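Local coordinates for oxalate biosynthetic component 1 (Burkholderia thailandensis, PDB 5IKY), which makes oxalate as a bifunctional enzyme of quorum sensing-dependent oxalogenesis, combining serine hydrolase activity with an additional lyase activity, at residues I605-F610 with L634-E639; K570-L575 with P683-E688; R529-L534 with V691-R696; E732-S737 with G844-E849; A599-G604 with S699-V704. All coordinates share one frame; numbering follows the deposited sequence.

Contact 1 (I605-F610 with L634-E639); sequences ITIRSF and LNFARE
Where the irregular chain of 605-610 passes the helical segment 634-639, the backbones come nearest at Ile607 and Phe636, whose CA atoms are 8.0 Å apart. Side chains make the contact, with Phe636 as the centrepiece. With CG anti to the backbone N (chi1 177°), its ring reaches off the helix to the two isoleucines. Ile607 lies over one face of that ring. Its CD1 stands 3.5 Å from Phe636 CD2 and sits above the rim rather than the centre, a CH-pi contact in which CD1 is 3.8 Å from the ring centroid and 24° off the normal. Ile607 CG1 lies over the middle of the same face, 4.0 Å from Phe636 CE2. The branch methyl of Ile605 meets the far end, CG2 lying 3.9 Å from Phe636 CZ. A flat phenyl suits this place because it offers a broad surface to two branched chains. Leu575 of helix 562-579 touches both Ile605 and Phe636, while Val596, Leu597 and Ala600 of helix 592-602 pack on Ile607. The contact thus joins the loop to helix 629-641 within the cap domain. With aliphatic carbons and an aromatic ring as the touching groups, cohesion rests on dispersion and the hydrophobic effect.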
# COMPACT_ATOMS: atom_id res chain seq x y z
N ILE A 605 -6.64 -3.85 -17.55
CA ILE A 605 -6.88 -2.77 -18.50
C ILE A 605 -7.51 -1.56 -17.82
O ILE A 605 -8.64 -1.63 -17.34
CB ILE A 605 -7.78 -3.23 -19.66
CG1 ILE A 605 -7.10 -4.35 -20.46
CG2 ILE A 605 -8.12 -2.06 -20.57
CD1 ILE A 605 -7.90 -4.82 -21.65
N THR A 606 -6.78 -0.45 -17.79
CA THR A 606 -7.28 0.76 -17.13
C THR A 606 -7.86 1.75 -18.14
O THR A 606 -7.13 2.40 -18.87
CB THR A 606 -6.16 1.46 -16.34
OG1 THR A 606 -5.64 0.56 -15.35
CG2 THR A 606 -6.70 2.70 -15.65
N ILE A 607 -9.19 1.84 -18.16
CA ILE A 607 -9.86 2.83 -19.00
C ILE A 607 -9.55 4.23 -18.48
O ILE A 607 -9.90 4.57 -17.35
CB ILE A 607 -11.39 2.63 -19.03
CG1 ILE A 607 -11.73 1.18 -19.37
CG2 ILE A 607 -12.03 3.58 -20.03
CD1 ILE A 607 -13.21 0.89 -19.31
N ARG A 608 -8.89 5.03 -19.30
CA ARG A 608 -8.46 6.36 -18.88
C ARG A 608 -9.46 7.44 -19.28
O ARG A 608 -10.12 7.35 -20.32
CB ARG A 608 -7.08 6.68 -19.45
N SER A 609 -9.56 8.48 -18.45
CA SER A 609 -10.43 9.61 -18.73
C SER A 609 -9.66 10.72 -19.43
O SER A 609 -9.02 11.55 -18.78
CB SER A 609 -11.07 10.13 -17.44
OG SER A 609 -10.08 10.46 -16.48
N PHE A 610 -9.72 10.73 -20.76
CA PHE A 610 -9.04 11.74 -21.55
C PHE A 610 -9.89 13.00 -21.65
O PHE A 610 -11.10 12.91 -21.88
CB PHE A 610 -8.72 11.21 -22.95
CG PHE A 610 -7.93 9.93 -22.96
CD1 PHE A 610 -6.54 9.95 -23.04
CD2 PHE A 610 -8.57 8.70 -22.89
CE1 PHE A 610 -5.82 8.77 -23.04
CE2 PHE A 610 -7.85 7.53 -22.89
CZ PHE A 610 -6.47 7.56 -22.97
N LEU A 634 -19.10 2.83 -21.66
CA LEU A 634 -20.08 2.22 -22.55
C LEU A 634 -19.51 2.02 -23.95
O LEU A 634 -19.56 0.92 -24.50
CB LEU A 634 -21.34 3.07 -22.63
CG LEU A 634 -22.17 3.15 -21.34
CD1 LEU A 634 -23.49 3.86 -21.59
CD2 LEU A 634 -22.39 1.76 -20.78
N ASN A 635 -18.96 3.09 -24.52
CA ASN A 635 -18.36 3.02 -25.85
C ASN A 635 -17.15 2.09 -25.87
O ASN A 635 -16.87 1.44 -26.87
CB ASN A 635 -17.96 4.41 -26.33
CG ASN A 635 -19.16 5.29 -26.62
OD1 ASN A 635 -19.82 5.14 -27.65
ND2 ASN A 635 -19.45 6.22 -25.72
N PHE A 636 -16.44 2.04 -24.75
CA PHE A 636 -15.31 1.13 -24.60
C PHE A 636 -15.77 -0.31 -24.79
O PHE A 636 -15.12 -1.10 -25.48
CB PHE A 636 -14.66 1.30 -23.22
CG PHE A 636 -13.53 0.34 -22.96
CD1 PHE A 636 -12.25 0.61 -23.41
CD2 PHE A 636 -13.74 -0.84 -22.26
CE1 PHE A 636 -11.21 -0.26 -23.18
CE2 PHE A 636 -12.71 -1.72 -22.02
CZ PHE A 636 -11.44 -1.43 -22.47
N ALA A 637 -16.89 -0.65 -24.16
CA ALA A 637 -17.48 -1.97 -24.29
C ALA A 637 -17.88 -2.24 -25.73
O ALA A 637 -17.61 -3.31 -26.28
CB ALA A 637 -18.67 -2.12 -23.36
N ARG A 638 -18.53 -1.25 -26.35
CA ARG A 638 -18.90 -1.33 -27.76
C ARG A 638 -17.66 -1.49 -28.63
O ARG A 638 -17.66 -2.23 -29.61
CB ARG A 638 -19.67 -0.09 -28.19
CG ARG A 638 -20.91 0.21 -27.36
CD ARG A 638 -21.56 1.52 -27.78
NE ARG A 638 -21.93 1.52 -29.19
CZ ARG A 638 -21.42 2.34 -30.11
NH1 ARG A 638 -20.50 3.23 -29.76
NH2 ARG A 638 -21.82 2.26 -31.37
N GLU A 639 -16.59 -0.80 -28.24
CA GLU A 639 -15.35 -0.79 -29.01
C GLU A 639 -14.67 -2.16 -28.98
O GLU A 639 -13.90 -2.50 -29.89
CB GLU A 639 -14.41 0.28 -28.45
CG GLU A 639 -13.31 0.72 -29.40
CD GLU A 639 -12.52 1.89 -28.85
OE1 GLU A 639 -12.40 2.00 -27.61
OE2 GLU A 639 -12.03 2.71 -29.65

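Contact 2 (K570-L575 with P683-E688); sequences KIEDRL and PLRCLE
Glu572 and Arg685 meet in a salt bridge between helices 562-579 and 682-690, two parts of the cap domain. The charged pair is held side-on by two hydrogen bonds. Arg685 NE donates to Glu572 OE1 at 2.7 Å, with an N-H...acceptor angle of 161°, and Arg685 NH2 donates to Glu572 OE2 at 2.5 Å. Both oxygens are approached on their syn side and lie close to the guanidinium plane, although the carboxylate is turned 33° against it. A bend in the arginine at chi3 (-61°) presents this NE edge to the extended glutamate. Further polar bonds hold the acid: OE1 accepts from Tyr568 OH, and OE2 forms a second salt bridge with Arg644. Leu640 of helix 629-641 packs against both side chains. Glutamate and arginine suit the 9.3 Å between Glu572 CA and Arg685 CA because both chains are long enough to meet midway, with two N-H groups facing two oxygens. Two arginines and a tyrosine hydroxyl around one buried carboxylate would probably stabilise its ionised form.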
# COMPACT_ATOMS: atom_id res chain seq x y z
N LYS A 570 -4.90 -11.08 -26.78
CA LYS A 570 -5.42 -12.24 -26.06
C LYS A 570 -6.06 -11.82 -24.74
O LYS A 570 -7.08 -12.38 -24.33
CB LYS A 570 -4.30 -13.26 -25.81
CG LYS A 570 -3.90 -14.04 -27.05
CD LYS A 570 -2.45 -14.48 -26.98
CE LYS A 570 -2.13 -15.50 -28.06
NZ LYS A 570 -0.68 -15.86 -28.07
N ILE A 571 -5.46 -10.84 -24.08
CA ILE A 571 -6.02 -10.28 -22.85
C ILE A 571 -7.36 -9.61 -23.13
O ILE A 571 -8.33 -9.79 -22.40
CB ILE A 571 -5.06 -9.27 -22.20
CG1 ILE A 571 -3.74 -9.93 -21.84
CG2 ILE A 571 -5.70 -8.64 -20.96
CD1 ILE A 571 -2.72 -8.98 -21.24
N GLU A 572 -7.40 -8.83 -24.21
CA GLU A 572 -8.60 -8.11 -24.59
C GLU A 572 -9.73 -9.06 -24.97
O GLU A 572 -10.90 -8.79 -24.71
CB GLU A 572 -8.30 -7.15 -25.74
CG GLU A 572 -9.29 -6.00 -25.87
CD GLU A 572 -8.91 -5.02 -26.96
OE1 GLU A 572 -8.53 -3.88 -26.63
OE2 GLU A 572 -8.98 -5.39 -28.15
N ASP A 573 -9.36 -10.19 -25.58
CA ASP A 573 -10.33 -11.23 -25.93
C ASP A 573 -11.03 -11.76 -24.68
O ASP A 573 -12.24 -11.99 -24.69
CB ASP A 573 -9.64 -12.38 -26.67
CG ASP A 573 -9.38 -12.07 -28.13
OD1 ASP A 573 -10.23 -11.40 -28.75
OD2 ASP A 573 -8.34 -12.49 -28.66
N ARG A 574 -10.26 -11.95 -23.62
CA ARG A 574 -10.79 -12.46 -22.36
C ARG A 574 -11.71 -11.44 -21.69
O ARG A 574 -12.70 -11.81 -21.04
CB ARG A 574 -9.66 -12.85 -21.41
CG ARG A 574 -8.94 -14.14 -21.80
CD ARG A 574 -7.79 -14.44 -20.84
NE ARG A 574 -8.12 -14.11 -19.46
CZ ARG A 574 -8.83 -14.89 -18.64
NH1 ARG A 574 -9.28 -16.06 -19.07
NH2 ARG A 574 -9.08 -14.49 -17.40
N LEU A 575 -11.39 -10.16 -21.84
CA LEU A 575 -12.24 -9.11 -21.31
C LEU A 575 -13.52 -9.00 -22.12
O LEU A 575 -14.60 -8.79 -21.57
CB LEU A 575 -11.51 -7.76 -21.30
CG LEU A 575 -12.33 -6.56 -20.82
CD1 LEU A 575 -12.90 -6.81 -19.43
CD2 LEU A 575 -11.48 -5.30 -20.83
N PRO A 683 -3.73 -1.96 -32.46
CA PRO A 683 -2.43 -1.51 -31.93
C PRO A 683 -2.52 -0.24 -31.08
O PRO A 683 -1.72 -0.07 -30.16
CB PRO A 683 -1.61 -1.25 -33.19
CG PRO A 683 -2.26 -2.07 -34.25
CD PRO A 683 -3.72 -2.02 -33.93
N LEU A 684 -3.47 0.64 -31.39
CA LEU A 684 -3.66 1.85 -30.60
C LEU A 684 -4.13 1.51 -29.19
O LEU A 684 -3.68 2.11 -28.21
CB LEU A 684 -4.65 2.79 -31.29
CG LEU A 684 -5.05 4.06 -30.53
CD1 LEU A 684 -3.83 4.81 -30.02
CD2 LEU A 684 -5.88 4.96 -31.42
N ARG A 685 -5.03 0.54 -29.08
CA ARG A 685 -5.53 0.12 -27.78
C ARG A 685 -4.42 -0.54 -26.98
O ARG A 685 -4.38 -0.43 -25.75
CB ARG A 685 -6.72 -0.83 -27.94
CG ARG A 685 -7.89 -0.24 -28.72
CD ARG A 685 -9.19 -1.00 -28.46
NE ARG A 685 -9.10 -2.40 -28.86
CZ ARG A 685 -9.40 -2.85 -30.08
NH1 ARG A 685 -9.80 -2.01 -31.02
NH2 ARG A 685 -9.28 -4.15 -30.35
N CYS A 686 -3.51 -1.22 -27.68
CA CYS A 686 -2.38 -1.87 -27.03
C CYS A 686 -1.43 -0.83 -26.44
O CYS A 686 -0.98 -0.97 -25.30
CB CYS A 686 -1.63 -2.76 -28.01
SG CYS A 686 -0.14 -3.54 -27.32
N LEU A 687 -1.13 0.20 -27.23
CA LEU A 687 -0.26 1.28 -26.79
C LEU A 687 -0.82 1.96 -25.55
O LEU A 687 -0.08 2.26 -24.61
CB LEU A 687 -0.07 2.31 -27.91
CG LEU A 687 0.74 1.86 -29.13
CD1 LEU A 687 0.64 2.90 -30.23
CD2 LEU A 687 2.19 1.62 -28.75
N GLU A 688 -2.13 2.20 -25.55
CA GLU A 688 -2.80 2.83 -24.42
C GLU A 688 -2.69 1.96 -23.18
O GLU A 688 -2.56 2.47 -22.07
CB GLU A 688 -4.27 3.10 -24.75
CG GLU A 688 -4.51 4.25 -25.72
CD GLU A 688 -5.97 4.62 -25.83
OE1 GLU A 688 -6.83 3.83 -25.38
OE2 GLU A 688 -6.27 5.71 -26.37

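Contact 3 (R529-L534 with V691-R696); sequences RPDVAL and VGIPCR
Asp531 OD2 has two partners: Arg696 NH1 forms a salt bridge with it at 3.0 Å, and Asn706 ND2 gives it a further hydrogen bond. The bond from Arg696 is weak, its N-H...acceptor angle being only 125°, and the carboxylate and guanidinium planes stand 57° apart, so charge attraction probably counts for more here than directed bonding. Arg696 bends at chi3 to bring NH1 to the acid. With CG between the backbone N and the carbonyl carbon (chi1 63°), the carboxylate is turned back toward the following backbone N-H, and Asp531 OD1 takes a weak bond from Val532 N at 2.8 Å. Ile693 packs beside the acid. The isoleucine and aspartate side chains lie side by side, pointing opposite ways, with Ile693 CD1 resting 3.4 Å from Asp531 O and Ile693 CG2 3.8 Å from Asp531 OD2. Isoleucine suits the place because its two arms can cover the backbone carbonyl and the side of the carboxylate at once. Asn706 also donates to Ile693 O, so one amide ties together both sides of the contact. An acid in the first turn, just after Arg529 at the N-cap and Pro530, is typical of helix N-termini, where its charge would suit the helix dipole; here it anchors helix 530-541 to the loop leading into strand 696-697, which pairs with strand 704-705.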
# COMPACT_ATOMS: atom_id res chain seq x y z
N ARG A 529 5.52 -9.83 -12.05
CA ARG A 529 4.15 -9.94 -12.54
C ARG A 529 4.11 -9.87 -14.07
O ARG A 529 4.99 -9.28 -14.68
CB ARG A 529 3.28 -8.84 -11.94
CG ARG A 529 2.88 -9.07 -10.49
CD ARG A 529 2.19 -10.41 -10.33
NE ARG A 529 1.51 -10.53 -9.04
CZ ARG A 529 1.05 -11.68 -8.56
NH1 ARG A 529 1.22 -12.80 -9.24
NH2 ARG A 529 0.44 -11.71 -7.38
N PRO A 530 3.09 -10.49 -14.69
CA PRO A 530 2.96 -10.52 -16.15
C PRO A 530 2.96 -9.14 -16.81
O PRO A 530 3.61 -8.97 -17.84
CB PRO A 530 1.61 -11.21 -16.37
CG PRO A 530 1.45 -12.09 -15.17
CD PRO A 530 2.06 -11.32 -14.03
N ASP A 531 2.26 -8.16 -16.23
CA ASP A 531 2.18 -6.84 -16.84
C ASP A 531 3.52 -6.10 -16.74
O ASP A 531 3.90 -5.38 -17.66
CB ASP A 531 1.05 -6.01 -16.21
CG ASP A 531 1.27 -5.73 -14.73
OD1 ASP A 531 1.91 -6.56 -14.05
OD2 ASP A 531 0.80 -4.68 -14.24
N VAL A 532 4.23 -6.30 -15.64
CA VAL A 532 5.57 -5.75 -15.49
C VAL A 532 6.51 -6.37 -16.52
O VAL A 532 7.35 -5.69 -17.12
CB VAL A 532 6.13 -5.99 -14.06
CG1 VAL A 532 7.64 -5.81 -14.02
CG2 VAL A 532 5.46 -5.04 -13.08
N ALA A 533 6.35 -7.68 -16.74
CA ALA A 533 7.16 -8.40 -17.71
C ALA A 533 6.86 -7.94 -19.13
O ALA A 533 7.76 -7.84 -19.97
CB ALA A 533 6.93 -9.89 -17.58
N LEU A 534 5.59 -7.65 -19.40
CA LEU A 534 5.17 -7.23 -20.73
C LEU A 534 5.74 -5.85 -21.07
O LEU A 534 6.17 -5.62 -22.21
CB LEU A 534 3.65 -7.21 -20.84
CG LEU A 534 3.10 -6.95 -22.24
CD1 LEU A 534 3.58 -8.03 -23.21
CD2 LEU A 534 1.59 -6.88 -22.23
N VAL A 691 1.24 2.09 -21.79
CA VAL A 691 1.61 3.30 -21.06
C VAL A 691 0.84 3.44 -19.75
O VAL A 691 1.11 4.33 -18.96
CB VAL A 691 1.38 4.57 -21.91
CG1 VAL A 691 2.31 4.57 -23.12
CG2 VAL A 691 -0.07 4.67 -22.34
N GLY A 692 -0.11 2.54 -19.54
CA GLY A 692 -0.90 2.54 -18.32
C GLY A 692 -0.41 1.53 -17.28
O GLY A 692 -0.89 1.52 -16.15
N ILE A 693 0.54 0.69 -17.68
CA ILE A 693 1.11 -0.29 -16.75
C ILE A 693 1.92 0.35 -15.62
O ILE A 693 1.75 -0.01 -14.46
CB ILE A 693 1.98 -1.32 -17.50
CG1 ILE A 693 1.13 -2.15 -18.46
CG2 ILE A 693 2.70 -2.25 -16.51
CD1 ILE A 693 1.93 -3.10 -19.31
N PRO A 694 2.82 1.32 -15.94
CA PRO A 694 3.53 1.92 -14.81
C PRO A 694 2.61 2.76 -13.93
O PRO A 694 1.72 3.43 -14.45
CB PRO A 694 4.59 2.80 -15.48
CG PRO A 694 4.66 2.34 -16.89
CD PRO A 694 3.29 1.87 -17.22
N CYS A 695 2.84 2.72 -12.62
CA CYS A 695 2.12 3.56 -11.66
C CYS A 695 0.61 3.38 -11.74
O CYS A 695 -0.15 4.34 -11.86
CB CYS A 695 2.50 5.02 -11.87
SG CYS A 695 4.28 5.32 -11.77
N ARG A 696 0.18 2.12 -11.66
CA ARG A 696 -1.23 1.76 -11.64
C ARG A 696 -1.87 2.01 -10.28
O ARG A 696 -1.17 2.08 -9.26
CB ARG A 696 -1.39 0.28 -12.00
CG ARG A 696 -1.83 -0.03 -13.41
CD ARG A 696 -1.93 -1.54 -13.59
NE ARG A 696 -2.66 -2.16 -12.49
CZ ARG A 696 -2.25 -3.24 -11.83
NH1 ARG A 696 -1.11 -3.83 -12.15
NH2 ARG A 696 -2.99 -3.74 -10.84

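Contact 4 (E732-S737 with G844-E849); sequences ELRDRS and GETVIE
Arg734 meets Thr846 and Ile848 near the C-terminal part of helix 715-734; a type I beta turn from Arg734 to Ser737 leads the chain on toward the alpha/beta-hydrolase part of the protein. The cross-contact is van der Waals packing. Thr846 CG2 lies over one face of the guanidinium, 3.9 Å from Arg734 NH1, while the aliphatic stem is used by Ile848, whose CG2 is 4.0 Å from Arg734 CD. Arginine fits because its extended chain, with CG anti to the backbone N (chi1 -165°), offers methylenes to the isoleucine and a flat cation to the threonine methyl. Its polar bonds go to other residues: NE forms a salt bridge with Asp615, and NH2 donates to Ser740 O. Hydrogen bonding within 732-737 closes the turn. Ser737 N reaches Arg734 O at 3.2 Å, and the serine hydroxyl adds a second bond: Ser737 OG donates to Arg734 O at 2.8 Å, from the same face of the carbonyl plane as the amide and tilted 31° from that plane.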
# COMPACT_ATOMS: atom_id res chain seq x y z
N GLU A 732 -4.46 10.50 -36.80
CA GLU A 732 -5.10 9.96 -37.99
C GLU A 732 -6.59 9.75 -37.73
O GLU A 732 -7.43 9.97 -38.60
CB GLU A 732 -4.43 8.66 -38.42
CG GLU A 732 -5.37 7.62 -39.00
CD GLU A 732 -4.65 6.36 -39.45
OE1 GLU A 732 -3.66 5.98 -38.78
OE2 GLU A 732 -5.05 5.76 -40.47
N LEU A 733 -6.92 9.34 -36.50
CA LEU A 733 -8.30 9.13 -36.11
C LEU A 733 -9.03 10.45 -35.91
O LEU A 733 -10.26 10.52 -36.00
CB LEU A 733 -8.36 8.30 -34.82
CG LEU A 733 -9.51 7.30 -34.69
CD1 LEU A 733 -9.50 6.31 -35.85
CD2 LEU A 733 -9.44 6.57 -33.36
N ARG A 734 -8.27 11.51 -35.63
CA ARG A 734 -8.85 12.83 -35.39
C ARG A 734 -9.12 13.57 -36.70
O ARG A 734 -10.02 14.40 -36.79
CB ARG A 734 -7.92 13.66 -34.50
CG ARG A 734 -8.58 14.89 -33.90
CD ARG A 734 -7.58 15.76 -33.15
NE ARG A 734 -8.25 16.77 -32.33
CZ ARG A 734 -8.72 17.92 -32.79
NH1 ARG A 734 -8.61 18.22 -34.07
NH2 ARG A 734 -9.32 18.77 -31.96
N ASP A 735 -8.32 13.25 -37.72
CA ASP A 735 -8.44 13.89 -39.03
C ASP A 735 -9.67 13.40 -39.80
O ASP A 735 -10.06 14.00 -40.80
CB ASP A 735 -7.18 13.65 -39.85
CG ASP A 735 -5.96 14.31 -39.24
OD1 ASP A 735 -6.06 14.82 -38.10
OD2 ASP A 735 -4.89 14.32 -39.90
N ARG A 736 -10.27 12.31 -39.33
CA ARG A 736 -11.47 11.77 -39.96
C ARG A 736 -12.72 12.08 -39.14
O ARG A 736 -13.78 11.52 -39.39
CB ARG A 736 -11.35 10.25 -40.14
CG ARG A 736 -10.10 9.79 -40.86
CD ARG A 736 -10.26 8.36 -41.34
NE ARG A 736 -11.01 7.55 -40.38
CZ ARG A 736 -10.46 6.72 -39.50
NH1 ARG A 736 -9.14 6.58 -39.46
NH2 ARG A 736 -11.22 6.03 -38.67
N SER A 737 -12.58 12.97 -38.17
CA SER A 737 -13.71 13.31 -37.30
C SER A 737 -14.11 14.77 -37.46
O SER A 737 -13.41 15.56 -38.10
CB SER A 737 -13.36 13.03 -35.84
OG SER A 737 -12.36 13.92 -35.36
N GLY A 844 1.43 21.86 -40.05
CA GLY A 844 -0.02 21.86 -39.97
C GLY A 844 -0.57 20.74 -39.12
O GLY A 844 -1.79 20.56 -39.03
N GLU A 845 0.32 19.97 -38.50
CA GLU A 845 -0.09 18.86 -37.65
C GLU A 845 -0.75 19.38 -36.38
O GLU A 845 -0.28 20.35 -35.78
CB GLU A 845 1.10 17.97 -37.31
CG GLU A 845 0.72 16.64 -36.68
CD GLU A 845 1.93 15.87 -36.17
OE1 GLU A 845 2.15 15.85 -34.94
OE2 GLU A 845 2.65 15.28 -37.00
N THR A 846 -1.84 18.75 -35.98
CA THR A 846 -2.58 19.16 -34.79
C THR A 846 -1.85 18.75 -33.51
O THR A 846 -1.27 17.66 -33.44
CB THR A 846 -4.01 18.56 -34.78
OG1 THR A 846 -4.68 18.90 -36.00
CG2 THR A 846 -4.81 19.07 -33.60
N VAL A 847 -1.86 19.62 -32.51
CA VAL A 847 -1.23 19.33 -31.23
C VAL A 847 -2.23 18.70 -30.26
O VAL A 847 -3.20 19.35 -29.85
CB VAL A 847 -0.64 20.60 -30.59
CG1 VAL A 847 -0.09 20.28 -29.20
CG2 VAL A 847 0.45 21.18 -31.47
N ILE A 848 -2.01 17.44 -29.92
CA ILE A 848 -2.87 16.74 -28.97
C ILE A 848 -2.10 16.34 -27.72
O ILE A 848 -0.91 16.65 -27.58
CB ILE A 848 -3.49 15.47 -29.60
CG1 ILE A 848 -2.40 14.57 -30.18
CG2 ILE A 848 -4.49 15.86 -30.68
CD1 ILE A 848 -2.92 13.28 -30.77
N GLU A 849 -2.79 15.67 -26.80
CA GLU A 849 -2.21 15.30 -25.51
C GLU A 849 -0.96 14.43 -25.67
O GLU A 849 0.04 14.66 -24.99
CB GLU A 849 -3.25 14.58 -24.66
CG GLU A 849 -2.65 13.68 -23.58
CD GLU A 849 -3.64 12.65 -23.05
OE1 GLU A 849 -3.77 11.58 -23.67
OE2 GLU A 849 -4.26 12.92 -22.00

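Contact 5 (A599-G604 with S699-V704); sequences AARSFG and SDYSNV
Arg601 reaches from the last turn of helix 592-602 to Ser699 and Tyr701. Its CB is directed toward the 699-704 loop, CG carries the chain outward, and a bend at chi3 (-68°) turns the guanidinium across the tyrosine. Arg601 CD lies 3.9 Å from Ser699 O, and Arg601 NE stands 3.7 Å from that same Ser699 O, near but not bonded. Arg601 CZ is 3.9 Å from Tyr701 CE2, the ring atom that sits over one face of the guanidinium, toward its rim. NH1 comes to the edge of the ring, the two planes being 74° apart; its approach to the tyrosine hydroxyl is too close in the model, so the fine geometry of this end is doubtful. A long arginine suits a partly exposed site, where its stem and flat end can lie beside a backbone carbonyl and a phenol. Behind it, the helix ends in a Schellman motif, with Gly604 adopting the positive phi that suits glycine, and Ser602 OG donates to Ala599 O at 2.7 Å. Ala599 and Phe603 touch helix 562-579, whereas the loop between strands 696-697 and 704-705 rests on helix 257-270 through Ser699 and Asp700.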
# COMPACT_ATOMS: atom_id res chain seq x y z
N ALA A 599 -14.69 -4.71 -14.46
CA ALA A 599 -14.19 -5.79 -15.30
C ALA A 599 -12.85 -5.41 -15.91
O ALA A 599 -11.92 -6.21 -15.93
CB ALA A 599 -15.20 -6.14 -16.38
N ALA A 600 -12.76 -4.18 -16.41
CA ALA A 600 -11.54 -3.69 -17.03
C ALA A 600 -10.38 -3.67 -16.05
O ALA A 600 -9.30 -4.20 -16.34
CB ALA A 600 -11.77 -2.30 -17.61
N ARG A 601 -10.59 -3.08 -14.88
CA ARG A 601 -9.55 -2.97 -13.86
C ARG A 601 -9.04 -4.34 -13.42
O ARG A 601 -7.84 -4.51 -13.18
CB ARG A 601 -10.07 -2.20 -12.64
CG ARG A 601 -9.76 -0.71 -12.66
CD ARG A 601 -10.07 -0.05 -11.32
NE ARG A 601 -11.50 -0.01 -11.03
CZ ARG A 601 -12.28 1.03 -11.27
NH1 ARG A 601 -11.77 2.14 -11.80
NH2 ARG A 601 -13.57 0.98 -10.97
N SER A 602 -9.94 -5.31 -13.33
CA SER A 602 -9.58 -6.65 -12.88
C SER A 602 -8.75 -7.39 -13.92
O SER A 602 -7.93 -8.25 -13.57
CB SER A 602 -10.84 -7.45 -12.54
OG SER A 602 -11.67 -7.60 -13.68
N PHE A 603 -8.95 -7.06 -15.19
CA PHE A 603 -8.17 -7.67 -16.27
C PHE A 603 -6.88 -6.90 -16.52
O PHE A 603 -6.10 -7.26 -17.40
CB PHE A 603 -9.00 -7.74 -17.56
CG PHE A 603 -9.92 -8.92 -17.62
CD1 PHE A 603 -11.19 -8.87 -17.06
CD2 PHE A 603 -9.53 -10.09 -18.26
CE1 PHE A 603 -12.04 -9.95 -17.12
CE2 PHE A 603 -10.38 -11.17 -18.33
CZ PHE A 603 -11.64 -11.11 -17.76
N GLY A 604 -6.65 -5.85 -15.74
CA GLY A 604 -5.43 -5.07 -15.85
C GLY A 604 -5.55 -3.89 -16.80
O GLY A 604 -4.66 -3.04 -16.86
N SER A 699 -7.27 -1.98 -7.05
CA SER A 699 -8.68 -2.08 -7.43
C SER A 699 -9.59 -1.00 -6.85
O SER A 699 -10.54 -0.58 -7.51
CB SER A 699 -9.22 -3.46 -7.05
OG SER A 699 -9.00 -3.74 -5.68
N ASP A 700 -9.32 -0.55 -5.63
CA ASP A 700 -10.20 0.43 -4.99
C ASP A 700 -9.49 1.76 -4.67
O ASP A 700 -9.94 2.51 -3.80
CB ASP A 700 -10.80 -0.16 -3.71
CG ASP A 700 -9.79 -0.30 -2.60
OD1 ASP A 700 -8.57 -0.36 -2.90
OD2 ASP A 700 -10.20 -0.36 -1.42
N TYR A 701 -8.40 2.02 -5.38
CA TYR A 701 -7.66 3.28 -5.27
C TYR A 701 -7.12 3.51 -3.86
O TYR A 701 -7.15 4.63 -3.35
CB TYR A 701 -8.55 4.46 -5.71
CG TYR A 701 -9.06 4.30 -7.12
CD1 TYR A 701 -8.33 4.76 -8.20
CD2 TYR A 701 -10.28 3.67 -7.37
CE1 TYR A 701 -8.79 4.60 -9.49
CE2 TYR A 701 -10.74 3.51 -8.66
CZ TYR A 701 -9.99 3.98 -9.72
OH TYR A 701 -10.45 3.83 -11.01
N SER A 702 -6.63 2.44 -3.24
CA SER A 702 -6.03 2.51 -1.91
C SER A 702 -4.53 2.72 -1.98
O SER A 702 -3.90 3.12 -1.00
CB SER A 702 -6.32 1.23 -1.12
OG SER A 702 -7.71 0.96 -1.05
N ASN A 703 -3.95 2.42 -3.14
CA ASN A 703 -2.50 2.39 -3.27
C ASN A 703 -2.06 2.52 -4.72
O ASN A 703 -2.86 2.38 -5.64
CB ASN A 703 -1.95 1.10 -2.66
CG ASN A 703 -0.48 1.18 -2.32
OD1 ASN A 703 0.06 2.26 -2.08
ND2 ASN A 703 0.19 0.03 -2.30
N VAL A 704 -0.77 2.80 -4.92
CA VAL A 704 -0.19 2.88 -6.25
C VAL A 704 0.84 1.77 -6.43
O VAL A 704 1.72 1.59 -5.59
CB VAL A 704 0.47 4.25 -6.51
CG1 VAL A 704 0.92 4.36 -7.95
CG2 VAL A 704 -0.49 5.37 -6.16

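Contacts 1, 2 and 5 lie wholly within the cap domain and pack their helices against one another. Contacts 1 and 2 have centres about 11 Å apart and are joined by Leu575, whose CD2 is 3.7 Å from Ile605 CD1. Leu575 CD1 also lies 3.6 Å from Phe603 CD1, tying contact 2 to contact 5. Contact 3 ties the cap to helix 530-541; its centre is about 12 Å from that of contact 5, and Val704 packs on Arg696. Contact 4, at the hydrolase side, lies about 31 Å from contact 5, centre to centre, but reaches contact 1 through Phe610 and Glu849. The magnesium ligands His227 and Glu477 belong to none of the five.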